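Local structure of stress-induced-phosphoprotein 1 (Caenorhabditis elegans, 4GCN) at residues A[50-54]-A[55-59]. The protein organizes Hsp70 and Hsp90 as a co-chaperone, binding Hsp90 and inhibiting its ATPase, and is represented here by its N-terminal TPR domain. Numbering follows the deposited sequence. Where two conformers were deposited one is given.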
# COMPACT_ATOMS: atom_id res chain seq x y z
N ALA A 50 -1.72 -2.98 -3.58
CA ALA A 50 -2.83 -3.89 -3.54
C ALA A 50 -2.95 -4.69 -4.82
O ALA A 50 -3.21 -5.90 -4.79
CB ALA A 50 -4.10 -3.12 -3.27
N VAL A 51 -2.76 -4.05 -5.96
CA VAL A 51 -2.75 -4.77 -7.23
C VAL A 51 -1.62 -5.79 -7.25
O VAL A 51 -1.86 -6.95 -7.58
CB VAL A 51 -2.62 -3.84 -8.44
CG1 VAL A 51 -2.66 -4.66 -9.73
CG2 VAL A 51 -3.73 -2.80 -8.41
N TYR A 52 -0.40 -5.36 -6.91
CA TYR A 52 0.73 -6.28 -6.90
C TYR A 52 0.51 -7.48 -6.01
O TYR A 52 0.84 -8.57 -6.39
CB TYR A 52 2.05 -5.60 -6.51
CG TYR A 52 2.67 -4.71 -7.57
CD1 TYR A 52 2.86 -5.17 -8.89
CD2 TYR A 52 3.07 -3.41 -7.26
CE1 TYR A 52 3.49 -4.38 -9.84
CE2 TYR A 52 3.66 -2.61 -8.20
CZ TYR A 52 3.84 -3.08 -9.48
OH TYR A 52 4.37 -2.24 -10.40
N PHE A 53 -0.11 -7.28 -4.87
CA PHE A 53 -0.37 -8.36 -3.95
C PHE A 53 -1.32 -9.38 -4.58
O PHE A 53 -1.04 -10.58 -4.48
CB PHE A 53 -1.00 -7.78 -2.65
CG PHE A 53 -1.14 -8.78 -1.55
CD1 PHE A 53 -0.16 -8.88 -0.60
CD2 PHE A 53 -2.25 -9.60 -1.48
CE1 PHE A 53 -0.27 -9.79 0.42
CE2 PHE A 53 -2.38 -10.52 -0.47
CZ PHE A 53 -1.38 -10.62 0.48
N GLU A 54 -2.38 -8.92 -5.24
CA GLU A 54 -3.33 -9.86 -5.91
C GLU A 54 -2.69 -10.58 -7.07
O GLU A 54 -3.07 -11.71 -7.33
CB GLU A 54 -4.69 -9.25 -6.33
CG GLU A 54 -5.75 -10.31 -6.61
CD GLU A 54 -7.20 -9.84 -6.61
OE1 GLU A 54 -7.46 -8.74 -6.09
OE2 GLU A 54 -8.12 -10.57 -7.11
N GLU A 55 -1.69 -9.96 -7.72
CA GLU A 55 -0.90 -10.57 -8.78
C GLU A 55 0.15 -11.55 -8.30
O GLU A 55 0.86 -12.18 -9.12
CB GLU A 55 -0.15 -9.46 -9.55
CG GLU A 55 -1.00 -8.61 -10.47
CD GLU A 55 -0.16 -7.58 -11.22
OE1 GLU A 55 0.01 -7.73 -12.44
OE2 GLU A 55 0.36 -6.66 -10.60
N LYS A 56 0.32 -11.63 -6.99
CA LYS A 56 1.36 -12.42 -6.34
C LYS A 56 2.78 -11.87 -6.63
O LYS A 56 3.76 -12.61 -6.56
CB LYS A 56 1.24 -13.90 -6.69
CG LYS A 56 -0.05 -14.55 -6.29
CD LYS A 56 0.02 -16.02 -6.65
CE LYS A 56 -0.98 -16.87 -5.92
NZ LYS A 56 -2.32 -16.33 -6.19
N LYS A 57 2.85 -10.59 -6.97
CA LYS A 57 4.13 -9.89 -7.09
C LYS A 57 4.44 -9.32 -5.72
O LYS A 57 4.30 -8.13 -5.50
CB LYS A 57 4.01 -8.78 -8.18
CG LYS A 57 3.81 -9.39 -9.57
CD LYS A 57 3.77 -8.40 -10.70
CE LYS A 57 3.39 -9.15 -11.96
NZ LYS A 57 3.48 -8.27 -13.12
N PHE A 58 4.85 -10.17 -4.79
CA PHE A 58 4.91 -9.72 -3.40
C PHE A 58 6.10 -8.77 -3.16
O PHE A 58 5.99 -7.82 -2.42
CB PHE A 58 4.91 -10.90 -2.47
CG PHE A 58 3.68 -11.76 -2.59
CD1 PHE A 58 2.49 -11.26 -2.19
CD2 PHE A 58 3.74 -13.04 -3.10
CE1 PHE A 58 1.34 -12.01 -2.29
CE2 PHE A 58 2.58 -13.81 -3.23
CZ PHE A 58 1.38 -13.26 -2.82
N ALA A 59 7.17 -8.97 -3.89
CA ALA A 59 8.36 -8.07 -3.72
C ALA A 59 8.02 -6.68 -4.25
O ALA A 59 8.25 -5.68 -3.58
CB ALA A 59 9.57 -8.61 -4.45
O HOH W 1 -3.77 -13.76 -5.69
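Phe58 turns the edge of its ring, CD1 and CE1 foremost, onto one face of the Phe53 ring in a T-shaped stack. The centroids lie 5.2 Å apart with the planes at 79°. Phe58 CE1 comes within 3.9 Å of Phe53 CE1. The approach is made from two successive helices: CG of Phe53 stands anti to its backbone N (chi1 -172°), beside the carbonyl carbon, and one face of the ring meets the edge of Phe58. Both rings also touch Lys95 of helix 79-95, and broad rings suit the place because one offers a face and the other an edge for the T-shaped contact. On another side of the turn, the Tyr52 ring and the Glu55 carboxylate run alongside each other, planes only 14° apart, with Tyr52 CD1 3.4 Å from Glu55 OE2. Lys57 lays its extended aliphatic chain against the same ring, CD 3.8 Å from Tyr52 CD1, and carries NZ into a salt bridge with Glu55 OE1. The other carboxylate oxygen, OE2, is hydrogen-bonded to NE2 of His28 of helix 24-37; these two partners would steady the carboxylate.

All this surrounds the tight turn between the two antiparallel helices, 42-54 and 58-74, of the predicted second TPR repeat. Helix 42-54 ends in a Schellman motif: Lys57 N bonds to Tyr52 O (2.9 Å), and Lys56, at positive phi, gives its N-H to Phe53 O from well above the carbonyl plane. One step earlier, Glu55 N reaches Val51 O at 3.0 Å, a regular helical bond. A water takes up Glu54 O and bridges it to Lys56 NZ, suiting a long, exposed lysine, while Glu54 OE2 forms a salt bridge with Lys22. Buried, compact Val51 packs on Tyr19, Phe24 and Tyr31, its CG1 3.7 Å from Glu55 OE2.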